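Local coordinates for tudor domain-containing protein 1 (Homo sapiens, PDB 5M9N) that binds arginine-methylated peptides through its Tudor domains and probably represses transposable elements during spermatogenesis through the piRNA pathway, at residues 90-93 with 98-101; 66-71 with 136-141; 191-196 with 202-207; 151-154 with 159-162. One frame throughout, in Å; residues are numbered along the deposited sequence.

How the contacts relate
Contacts 1 and 2 lie on one side of the chain's centre, contacts 3 and 4 on the other, with centres at least 32 Å apart between the groups. Strand 88-92 of contact 1 follows helix 58-73 of contact 2; C90 SG packs on L68 CD2, and R101 reaches the carbonyls of L138 and L141. S205 of contact 3 reaches the carbonyl of A151 in contact 4, and V191 pairs with A151 through the backbone. All four are partly buried, contact 4 having K154 exposed. Contacts 1 and 3 join hairpin strands by backbone hydrogen bonds, with aromatic stacking in the first and a water in the second. Contacts 2 and 4 are apolar, each centred on one residue, L138 or W160.

Contact 1 of 4, residues 90-93 with 98-101; sequences CAQF and QWYR
Extended torsions at Q92 (chi1 -166°, the chain straight beyond CG) carry it across the face of the W99 indole, and F93, with CG also opposite its backbone N (chi1 -176°), sets CB against Y100 while its ring runs on outward. Q92 CB stands almost exactly on the normal of the W99 six-membered ring, 3.6 Å from the centroid, a CH-pi contact. Farther out the amide stacks on the indole with its plane nearly parallel, Q92 OE1 lying 3.5 Å from W99 CZ2, while NE2 is held by the backbone carbonyl of D97. C90 CB meets the benzene half of the same indole, 3.7 Å from W99 CE3. Beyond the strand end, F93 directs its ring edge at the face of Y100 in an offset edge-to-face pair, planes 90° apart and centroids 5.8 Å apart, and F93 CB touches Y100 CE2 at 3.5 Å. The Y100 hydroxyl is bonded to D96. Antiparallel pairing fixes this register: A91 N binds Y100 O at 3.0 Å and Y100 N binds A91 O at 2.9 Å. At the turn, F93 N binds Q98 O at 2.9 Å. F93 and Y100 also pack on a modified side chain of the bound peptide, and with Y117 and Y120 meeting their rings this is consistent with the aromatic cage by which Tudor domains read methylarginine. The hairpin of strands 88-92 and 99-109 lies inside the five-stranded Tudor sheet, where strand 131-132 borders C90 on its far side and helix 58-73 touches C90, Y100 and R101.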
loop_
_atom_site.group_PDB
_atom_site.type_symbol
_atom_site.label_atom_id
_atom_site.label_comp_id
_atom_site.label_asym_id
_atom_site.label_seq_id
_atom_site.Cartn_x
_atom_site.Cartn_y
_atom_site.Cartn_z
ATOM N N CYS A 90 -10.026 -11.351 -2.243
ATOM C CA CYS A 90 -9.340 -11.676 -0.977
ATOM C C CYS A 90 -8.185 -12.612 -1.295
ATOM O O CYS A 90 -8.299 -13.484 -2.178
ATOM C CB CYS A 90 -10.297 -12.297 0.034
ATOM S SG CYS A 90 -11.847 -11.420 0.258
ATOM N N ALA A 91 -7.046 -12.343 -0.668
ATOM C CA ALA A 91 -5.837 -13.120 -0.757
ATOM C C ALA A 91 -5.335 -13.447 0.653
ATOM O O ALA A 91 -5.318 -12.548 1.535
ATOM C CB ALA A 91 -4.804 -12.330 -1.486
ATOM N N GLN A 92 -4.919 -14.706 0.863
ATOM C CA GLN A 92 -4.381 -15.131 2.155
ATOM C C GLN A 92 -2.854 -14.999 2.161
ATOM O O GLN A 92 -2.137 -15.718 1.446
ATOM C CB GLN A 92 -4.814 -16.588 2.361
ATOM C CG GLN A 92 -4.666 -17.126 3.729
ATOM C CD GLN A 92 -5.199 -18.535 3.838
ATOM O OE1 GLN A 92 -5.506 -19.213 2.832
ATOM N NE2 GLN A 92 -5.253 -19.004 5.017
ATOM N N PHE A 93 -2.370 -14.033 2.911
ATOM C CA PHE A 93 -0.960 -13.656 2.968
ATOM C C PHE A 93 -0.112 -14.821 3.411
ATOM O O PHE A 93 -0.495 -15.545 4.310
ATOM C CB PHE A 93 -0.837 -12.438 3.935
ATOM C CG PHE A 93 0.546 -11.837 4.056
ATOM C CD1 PHE A 93 1.421 -11.772 2.970
ATOM C CD2 PHE A 93 0.920 -11.232 5.248
ATOM C CE1 PHE A 93 2.666 -11.184 3.089
ATOM C CE2 PHE A 93 2.162 -10.650 5.382
ATOM C CZ PHE A 93 3.033 -10.609 4.310
ATOM N N GLN A 98 -3.512 -14.788 7.079
ATOM C CA GLN A 98 -4.681 -14.001 7.284
ATOM C C GLN A 98 -5.081 -13.499 5.922
ATOM O O GLN A 98 -4.258 -13.463 5.051
ATOM C CB GLN A 98 -4.345 -12.849 8.200
ATOM C CG GLN A 98 -3.812 -13.302 9.550
ATOM C CD GLN A 98 -4.676 -14.368 10.191
ATOM O OE1 GLN A 98 -4.300 -15.539 10.230
ATOM N NE2 GLN A 98 -5.872 -13.995 10.636
ATOM N N TRP A 99 -6.328 -13.060 5.830
ATOM C CA TRP A 99 -6.974 -12.630 4.625
ATOM C C TRP A 99 -6.891 -11.088 4.501
ATOM O O TRP A 99 -7.131 -10.371 5.462
ATOM C CB TRP A 99 -8.409 -13.086 4.642
ATOM C CG TRP A 99 -8.497 -14.590 4.371
ATOM C CD1 TRP A 99 -8.646 -15.582 5.329
ATOM C CD2 TRP A 99 -8.434 -15.256 3.123
ATOM N NE1 TRP A 99 -8.689 -16.795 4.750
ATOM C CE2 TRP A 99 -8.565 -16.647 3.394
ATOM C CE3 TRP A 99 -8.308 -14.835 1.790
ATOM C CZ2 TRP A 99 -8.568 -17.604 2.395
ATOM C CZ3 TRP A 99 -8.280 -15.795 0.787
ATOM C CH2 TRP A 99 -8.431 -17.182 1.094
ATOM N N TYR A 100 -6.538 -10.632 3.313
ATOM C CA TYR A 100 -6.316 -9.214 3.012
ATOM C C TYR A 100 -6.992 -8.881 1.714
ATOM O O TYR A 100 -7.234 -9.787 0.909
ATOM C CB TYR A 100 -4.806 -8.932 2.957
ATOM C CG TYR A 100 -4.103 -9.078 4.297
ATOM C CD1 TYR A 100 -4.002 -8.044 5.197
ATOM C CD2 TYR A 100 -3.568 -10.287 4.660
ATOM C CE1 TYR A 100 -3.406 -8.238 6.479
ATOM C CE2 TYR A 100 -2.953 -10.491 5.855
ATOM C CZ TYR A 100 -2.879 -9.460 6.788
ATOM O OH TYR A 100 -2.222 -9.764 7.921
ATOM N N ARG A 101 -7.222 -7.596 1.463
ATOM C CA ARG A 101 -7.719 -7.151 0.156
ATOM C C ARG A 101 -6.574 -7.051 -0.854
ATOM O O ARG A 101 -5.440 -6.626 -0.574
ATOM C CB ARG A 101 -8.516 -5.874 0.301
ATOM C CG ARG A 101 -9.647 -6.027 1.291
ATOM C CD ARG A 101 -10.563 -4.867 1.316
ATOM N NE ARG A 101 -9.879 -3.586 1.531
ATOM C CZ ARG A 101 -10.503 -2.447 1.719
ATOM N NH1 ARG A 101 -11.814 -2.369 1.736
ATOM N NH2 ARG A 101 -9.815 -1.354 1.888
#

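Contact 2 of 4, residues 66-71 with 136-141; sequences ASLSKY and PKLLEL
This is an apolar packing contact, in which L138 of the short 3-10 turn 136-138 presses its two methyl groups against S67, L68 and Y71 on one side of helix 58-73. The evidence is that every close pair involves L138, which supplies well over half of the 158 Å² buried. Its CD1 does most of the work. It sits over a face of the Y71 ring, 3.8 Å from the centroid and 27° off the normal, displaced toward the rim so that Y71 CD2 is the nearest ring atom at 3.4 Å. The same methyl meets L68 CD2 at 3.8 Å, so L138 CD1 sits in the corner formed by Y71 and L68, three residues apart on the helix. The other branch, L138 CD2, rests on S67 CB at 3.8 Å. Y71 turns its ring to receive the methyl with CG opposite the backbone N (chi1 158°), and its hydroxyl is tied to the carbonyl of P133. L138 is anchored on its polar side too, since its carbonyl accepts from R101. The contact seats helix 58-73 against the barrel, consistent with the extended Tudor domain, in which a long helix connects the Tudor barrel to a staphylococcal-nuclease-like part.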
loop_
_atom_site.group_PDB
_atom_site.type_symbol
_atom_site.label_atom_id
_atom_site.label_comp_id
_atom_site.label_asym_id
_atom_site.label_seq_id
_atom_site.Cartn_x
_atom_site.Cartn_y
_atom_site.Cartn_z
ATOM N N ALA A 66 -10.727 -8.623 10.581
ATOM C CA ALA A 66 -11.625 -9.548 11.282
ATOM C C ALA A 66 -12.816 -9.925 10.402
ATOM O O ALA A 66 -13.220 -11.091 10.368
ATOM C CB ALA A 66 -12.113 -8.922 12.586
ATOM N N SER A 67 -13.386 -8.937 9.710
ATOM C CA SER A 67 -14.519 -9.213 8.838
ATOM C C SER A 67 -14.135 -10.111 7.683
ATOM O O SER A 67 -14.902 -10.995 7.262
ATOM C CB SER A 67 -15.074 -7.937 8.274
ATOM O OG SER A 67 -15.497 -7.112 9.295
ATOM N N LEU A 68 -12.939 -9.884 7.166
ATOM C CA LEU A 68 -12.446 -10.668 6.013
ATOM C C LEU A 68 -12.266 -12.156 6.399
ATOM O O LEU A 68 -12.556 -13.043 5.630
ATOM C CB LEU A 68 -11.134 -10.072 5.501
ATOM C CG LEU A 68 -11.265 -8.953 4.470
ATOM C CD1 LEU A 68 -9.940 -8.197 4.308
ATOM C CD2 LEU A 68 -11.731 -9.502 3.115
ATOM N N SER A 69 -11.756 -12.367 7.608
ATOM C CA SER A 69 -11.500 -13.683 8.168
ATOM C C SER A 69 -12.819 -14.392 8.386
ATOM O O SER A 69 -12.978 -15.540 8.015
ATOM C CB SER A 69 -10.797 -13.515 9.527
ATOM O OG SER A 69 -10.812 -14.755 10.224
ATOM N N LYS A 70 -13.781 -13.693 8.961
ATOM C CA LYS A 70 -15.094 -14.257 9.157
ATOM C C LYS A 70 -15.781 -14.649 7.854
ATOM O O LYS A 70 -16.387 -15.713 7.751
ATOM C CB LYS A 70 -15.946 -13.240 9.890
ATOM C CG LYS A 70 -17.321 -13.767 10.219
ATOM C CD LYS A 70 -18.065 -12.775 11.075
ATOM C CE LYS A 70 -19.487 -13.264 11.346
ATOM N NZ LYS A 70 -20.245 -12.251 12.155
ATOM N N TYR A 71 -15.651 -13.782 6.854
ATOM C CA TYR A 71 -16.306 -13.932 5.590
ATOM C C TYR A 71 -15.662 -15.059 4.789
ATOM O O TYR A 71 -16.375 -15.943 4.300
ATOM C CB TYR A 71 -16.286 -12.598 4.815
ATOM C CG TYR A 71 -16.452 -12.740 3.316
ATOM C CD1 TYR A 71 -17.713 -12.907 2.734
ATOM C CD2 TYR A 71 -15.338 -12.724 2.484
ATOM C CE1 TYR A 71 -17.856 -13.059 1.346
ATOM C CE2 TYR A 71 -15.457 -12.884 1.094
ATOM C CZ TYR A 71 -16.703 -13.022 0.526
ATOM O OH TYR A 71 -16.778 -13.154 -0.827
ATOM N N PRO A 136 -19.185 -6.524 -2.207
ATOM C CA PRO A 136 -19.087 -5.063 -2.122
ATOM C C PRO A 136 -19.130 -4.524 -0.684
ATOM O O PRO A 136 -18.560 -3.471 -0.440
ATOM C CB PRO A 136 -20.307 -4.566 -2.922
ATOM C CG PRO A 136 -20.770 -5.746 -3.694
ATOM C CD PRO A 136 -20.468 -6.905 -2.810
ATOM N N LYS A 137 -19.752 -5.234 0.255
ATOM C CA LYS A 137 -19.673 -4.806 1.664
ATOM C C LYS A 137 -18.223 -4.656 2.115
ATOM O O LYS A 137 -17.916 -3.742 2.835
ATOM C CB LYS A 137 -20.402 -5.771 2.596
ATOM C CG LYS A 137 -20.423 -5.381 4.088
ATOM C CD LYS A 137 -21.650 -4.545 4.475
ATOM C CE LYS A 137 -21.502 -3.817 5.830
ATOM N NZ LYS A 137 -22.758 -3.141 6.299
ATOM N N LEU A 138 -17.325 -5.529 1.667
ATOM C CA LEU A 138 -15.951 -5.492 2.169
ATOM C C LEU A 138 -15.075 -4.436 1.486
ATOM O O LEU A 138 -13.906 -4.312 1.851
ATOM C CB LEU A 138 -15.312 -6.873 2.088
ATOM C CG LEU A 138 -15.900 -7.885 3.069
ATOM C CD1 LEU A 138 -15.552 -9.315 2.709
ATOM C CD2 LEU A 138 -15.415 -7.552 4.480
ATOM N N LEU A 139 -15.630 -3.726 0.495
ATOM C CA LEU A 139 -14.998 -2.570 -0.157
ATOM C C LEU A 139 -15.477 -1.213 0.351
ATOM O O LEU A 139 -15.179 -0.191 -0.254
ATOM C CB LEU A 139 -15.209 -2.637 -1.697
ATOM C CG LEU A 139 -14.641 -3.851 -2.402
ATOM C CD1 LEU A 139 -14.951 -3.806 -3.899
ATOM C CD2 LEU A 139 -13.148 -3.870 -2.193
ATOM N N GLU A 140 -16.185 -1.182 1.470
ATOM C CA GLU A 140 -16.652 0.077 2.020
ATOM C C GLU A 140 -15.513 0.906 2.632
ATOM O O GLU A 140 -15.524 2.111 2.462
ATOM C CB GLU A 140 -17.789 -0.151 3.016
ATOM C CG GLU A 140 -19.050 -0.605 2.310
ATOM C CD GLU A 140 -20.226 -0.796 3.235
ATOM O OE1 GLU A 140 -20.008 -0.922 4.461
ATOM O OE2 GLU A 140 -21.366 -0.856 2.731
ATOM N N LEU A 141 -14.539 0.270 3.294
ATOM C CA LEU A 141 -13.314 0.951 3.701
ATOM C C LEU A 141 -12.498 1.367 2.467
ATOM O O LEU A 141 -12.293 0.542 1.603
ATOM C CB LEU A 141 -12.448 0.040 4.590
ATOM C CG LEU A 141 -11.280 0.778 5.300
ATOM C CD1 LEU A 141 -11.879 1.749 6.292
ATOM C CD2 LEU A 141 -10.320 -0.147 6.025
#

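Contact 3 of 4, residues 191-196 with 202-207; sequences VELIDK and VSVSKV
L193 opens the contact on strand 189-195 with both backbone polar atoms engaged. Its N donates to water 1 at 3.1 Å, and its carbonyl O accepts from V204 N at 2.9 Å, nearly in line with the C=O. Its CB presses on V204 CG2 at 3.5 Å, closer than usual for two carbons; V204 places that branch opposite its own carbonyl carbon (chi1 175° puts CG1 opposite N). I194 follows, opposite S203 in a non-hydrogen-bonded antiparallel pair, its CA 3.5 Å from V202 O. D195 then pairs with V202: D195 N donates to V202 O at 3.0 Å, and the return bond from V202 N to D195 O is weak at 3.4 Å. D195 CB lies against V202 CG2, while its carboxylate is directed elsewhere, to K175 and to the backbone N of S197. Water 1 joins the strand to the helix start: besides L193 N it is bonded to S203 OG at 2.7 Å and accepts from S205 N at 2.9 Å. S203, the last strand residue, also occupies the N-cap position of helix 204-210. A hairpin whose short return strand runs straight into a helix, here packed on M168 and V172 of helix 162-172, fits the staphylococcal-nuclease-like part of an extended Tudor domain.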
loop_
_atom_site.group_PDB
_atom_site.type_symbol
_atom_site.label_atom_id
_atom_site.label_comp_id
_atom_site.label_asym_id
_atom_site.label_seq_id
_atom_site.Cartn_x
_atom_site.Cartn_y
_atom_site.Cartn_z
ATOM N N VAL A 191 4.642 13.847 -2.078
ATOM C CA VAL A 191 4.579 14.193 -0.628
ATOM C C VAL A 191 5.930 14.618 -0.090
ATOM O O VAL A 191 6.977 14.295 -0.670
ATOM C CB VAL A 191 4.093 12.987 0.243
ATOM C CG1 VAL A 191 2.647 12.603 -0.043
ATOM C CG2 VAL A 191 5.038 11.818 0.144
ATOM N N GLU A 192 5.906 15.364 1.017
ATOM C CA GLU A 192 7.083 15.525 1.856
ATOM C C GLU A 192 6.897 14.615 3.032
ATOM O O GLU A 192 5.768 14.428 3.484
ATOM C CB GLU A 192 7.202 16.954 2.380
ATOM C CG GLU A 192 7.873 17.923 1.441
ATOM C CD GLU A 192 7.673 19.352 1.874
ATOM O OE1 GLU A 192 7.212 19.575 3.002
ATOM O OE2 GLU A 192 7.962 20.264 1.084
ATOM N N LEU A 193 7.989 14.045 3.518
ATOM C CA LEU A 193 7.990 13.211 4.712
ATOM C C LEU A 193 8.805 13.934 5.776
ATOM O O LEU A 193 9.983 14.178 5.565
ATOM C CB LEU A 193 8.656 11.887 4.444
ATOM C CG LEU A 193 8.003 10.937 3.419
ATOM C CD1 LEU A 193 8.794 9.651 3.398
ATOM C CD2 LEU A 193 6.550 10.707 3.761
ATOM N N ILE A 194 8.183 14.219 6.921
ATOM C CA ILE A 194 8.804 15.081 7.934
ATOM C C ILE A 194 8.698 14.395 9.278
ATOM O O ILE A 194 7.612 14.088 9.739
ATOM C CB ILE A 194 8.116 16.457 7.990
ATOM C CG1 ILE A 194 8.176 17.143 6.613
ATOM C CG2 ILE A 194 8.792 17.377 9.008
ATOM C CD1 ILE A 194 7.086 18.169 6.402
ATOM N N ASP A 195 9.844 14.129 9.885
ATOM C CA ASP A 195 9.865 13.523 11.176
ATOM C C ASP A 195 9.944 14.704 12.175
ATOM O O ASP A 195 10.931 15.423 12.225
ATOM C CB ASP A 195 11.033 12.570 11.322
ATOM C CG ASP A 195 11.111 11.931 12.730
ATOM O OD1 ASP A 195 10.153 12.089 13.565
ATOM O OD2 ASP A 195 12.158 11.306 13.004
ATOM N N LYS A 196 8.853 14.897 12.888
ATOM C CA LYS A 196 8.722 15.967 13.872
ATOM C C LYS A 196 9.152 15.558 15.298
ATOM O O LYS A 196 8.925 16.315 16.271
ATOM C CB LYS A 196 7.290 16.467 13.839
ATOM C CG LYS A 196 6.966 17.158 12.526
ATOM C CD LYS A 196 5.591 17.790 12.568
ATOM C CE LYS A 196 5.429 18.770 11.427
ATOM N NZ LYS A 196 3.995 19.141 11.245
ATOM N N VAL A 202 13.241 17.218 10.486
ATOM C CA VAL A 202 14.062 16.622 9.440
ATOM C C VAL A 202 13.170 16.103 8.282
ATOM O O VAL A 202 12.215 15.348 8.506
ATOM C CB VAL A 202 15.014 15.530 10.002
ATOM C CG1 VAL A 202 15.857 16.087 11.166
ATOM C CG2 VAL A 202 14.271 14.297 10.475
ATOM N N SER A 203 13.470 16.596 7.074
ATOM C CA SER A 203 12.783 16.238 5.836
ATOM C C SER A 203 13.530 15.062 5.301
ATOM O O SER A 203 14.763 15.074 5.304
ATOM C CB SER A 203 12.878 17.394 4.837
ATOM O OG SER A 203 12.208 17.155 3.612
ATOM N N VAL A 204 12.798 14.035 4.846
ATOM C CA VAL A 204 13.458 12.887 4.289
ATOM C C VAL A 204 14.166 13.335 3.010
ATOM O O VAL A 204 15.276 12.914 2.784
ATOM C CB VAL A 204 12.491 11.689 4.071
ATOM C CG1 VAL A 204 13.182 10.526 3.361
ATOM C CG2 VAL A 204 11.942 11.215 5.416
ATOM N N SER A 205 13.508 14.177 2.198
ATOM C CA SER A 205 14.097 14.765 0.980
ATOM C C SER A 205 15.459 15.423 1.272
ATOM O O SER A 205 16.428 15.119 0.615
ATOM C CB SER A 205 13.141 15.808 0.361
ATOM O OG SER A 205 11.934 15.222 -0.158
ATOM N N LYS A 206 15.510 16.292 2.273
ATOM C CA LYS A 206 16.743 17.089 2.613
ATOM C C LYS A 206 17.923 16.188 2.997
ATOM O O LYS A 206 19.033 16.393 2.527
ATOM C CB LYS A 206 16.472 18.145 3.731
ATOM C CG LYS A 206 17.678 19.043 4.126
ATOM C CD LYS A 206 18.444 19.621 2.924
ATOM C CE LYS A 206 19.272 20.884 3.222
ATOM N NZ LYS A 206 19.939 20.879 4.560
ATOM N N VAL A 207 17.662 15.158 3.792
ATOM C CA VAL A 207 18.721 14.242 4.207
ATOM C C VAL A 207 19.313 13.491 2.996
ATOM O O VAL A 207 20.524 13.326 2.897
ATOM C CB VAL A 207 18.229 13.211 5.240
ATOM C CG1 VAL A 207 19.334 12.203 5.557
ATOM C CG2 VAL A 207 17.752 13.880 6.521
HETATM O O HOH W 1 10.767 15.132 2.552
#

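Contact 4 of 4, residues 151-154 with 159-162; sequences AGVK and IWTP
W160 spans the contact with V153 and K154 inside what is probably the staphylococcal-nuclease-like part of the extended Tudor domain, where the loop before helix 162-172 folds back on strand 153-155. From CB the indole sets out opposite the carbonyl carbon of its own residue (chi1 -58°), and the second torsion (98°) turns the ring roughly across the plane of CA, CB and CG, so that its six-membered half is carried toward the strand, where the contact begins. At the nitrogen edge, NE1 is held by a hydrogen bond to the carboxylate OE1 of E48, which would help to hold the ring's rotation, and T46 and P47, next to E48 in the loop between strands 36-44 and 49-54, also pack on the indole. Beyond it, W160 CZ2 comes against the backbone of the strand, 3.7 Å from K154 C and 4.1 Å from K154 CA. The last atom, CH2, is shared between two residues: in W160 it lies 3.7 Å from K154 C and 3.8 Å from K154 O, and it also meets the V153 side chain. The V153 and W160 side chains cross at about a right angle, and both the backbone and the methyl approach the ring obliquely. K154 contributes through its main chain, its CB pointing away from the loop. The strand itself is paired with 214-216, whose A214 touches both V153 and W160. Just past the tryptophan, T161 is the N-cap of helix 162-172, its OG1 accepting a weak bond from A164 N. The apolar side-chain pair is V153 CG2 against W160 CH2, at 3.9 Å.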
loop_
_atom_site.group_PDB
_atom_site.type_symbol
_atom_site.label_atom_id
_atom_site.label_comp_id
_atom_site.label_asym_id
_atom_site.label_seq_id
_atom_site.Cartn_x
_atom_site.Cartn_y
_atom_site.Cartn_z
ATOM N N ALA A 151 8.650 14.257 -2.910
ATOM C CA ALA A 151 8.814 15.620 -3.516
ATOM C C ALA A 151 10.226 16.157 -3.499
ATOM O O ALA A 151 10.982 15.932 -2.554
ATOM C CB ALA A 151 7.914 16.664 -2.810
ATOM N N GLY A 152 10.555 16.869 -4.583
ATOM C CA GLY A 152 11.751 17.709 -4.676
ATOM C C GLY A 152 13.052 16.994 -4.980
ATOM O O GLY A 152 14.096 17.633 -4.937
ATOM N N VAL A 153 13.012 15.694 -5.278
ATOM C CA VAL A 153 14.238 14.908 -5.424
ATOM C C VAL A 153 14.241 14.053 -6.665
ATOM O O VAL A 153 13.198 13.609 -7.114
ATOM C CB VAL A 153 14.558 13.984 -4.226
ATOM C CG1 VAL A 153 14.921 14.811 -3.024
ATOM C CG2 VAL A 153 13.430 12.959 -3.939
ATOM N N LYS A 154 15.446 13.873 -7.211
ATOM C CA LYS A 154 15.734 12.916 -8.286
ATOM C C LYS A 154 16.972 12.151 -7.868
ATOM O O LYS A 154 17.825 12.710 -7.152
ATOM C CB LYS A 154 16.110 13.638 -9.552
ATOM C CG LYS A 154 15.084 14.592 -10.122
ATOM C CD LYS A 154 15.782 15.730 -10.892
ATOM C CE LYS A 154 16.776 15.243 -11.939
ATOM N NZ LYS A 154 17.042 16.306 -12.936
ATOM N N ILE A 159 19.344 6.586 -11.232
ATOM C CA ILE A 159 18.775 5.374 -10.667
ATOM C C ILE A 159 18.940 5.486 -9.147
ATOM O O ILE A 159 20.028 5.886 -8.722
ATOM C CB ILE A 159 19.579 4.123 -11.076
ATOM C CG1 ILE A 159 19.954 4.118 -12.566
ATOM C CG2 ILE A 159 18.805 2.861 -10.706
ATOM C CD1 ILE A 159 18.804 4.005 -13.534
ATOM N N TRP A 160 17.918 5.103 -8.354
ATOM C CA TRP A 160 18.096 4.977 -6.861
ATOM C C TRP A 160 18.831 3.694 -6.508
ATOM O O TRP A 160 18.421 2.576 -6.892
ATOM C CB TRP A 160 16.785 5.029 -6.072
ATOM C CG TRP A 160 16.020 6.267 -6.296
ATOM C CD1 TRP A 160 14.986 6.416 -7.157
ATOM C CD2 TRP A 160 16.209 7.550 -5.664
ATOM N NE1 TRP A 160 14.521 7.693 -7.111
ATOM C CE2 TRP A 160 15.247 8.417 -6.204
ATOM C CE3 TRP A 160 17.103 8.049 -4.692
ATOM C CZ2 TRP A 160 15.127 9.762 -5.805
ATOM C CZ3 TRP A 160 16.996 9.400 -4.300
ATOM C CH2 TRP A 160 16.019 10.239 -4.857
ATOM N N THR A 161 19.942 3.873 -5.812
ATOM C CA THR A 161 20.776 2.778 -5.373
ATOM C C THR A 161 20.242 2.224 -4.044
ATOM O O THR A 161 19.763 3.012 -3.207
ATOM C CB THR A 161 22.207 3.255 -5.132
ATOM O OG1 THR A 161 22.205 4.282 -4.139
ATOM C CG2 THR A 161 22.775 3.814 -6.388
ATOM N N PRO A 162 20.358 0.883 -3.832
ATOM C CA PRO A 162 19.873 0.221 -2.605
ATOM C C PRO A 162 20.387 0.844 -1.326
ATOM O O PRO A 162 19.760 0.675 -0.280
ATOM C CB PRO A 162 20.384 -1.226 -2.732
ATOM C CG PRO A 162 21.418 -1.194 -3.810
ATOM C CD PRO A 162 21.025 -0.084 -4.733
#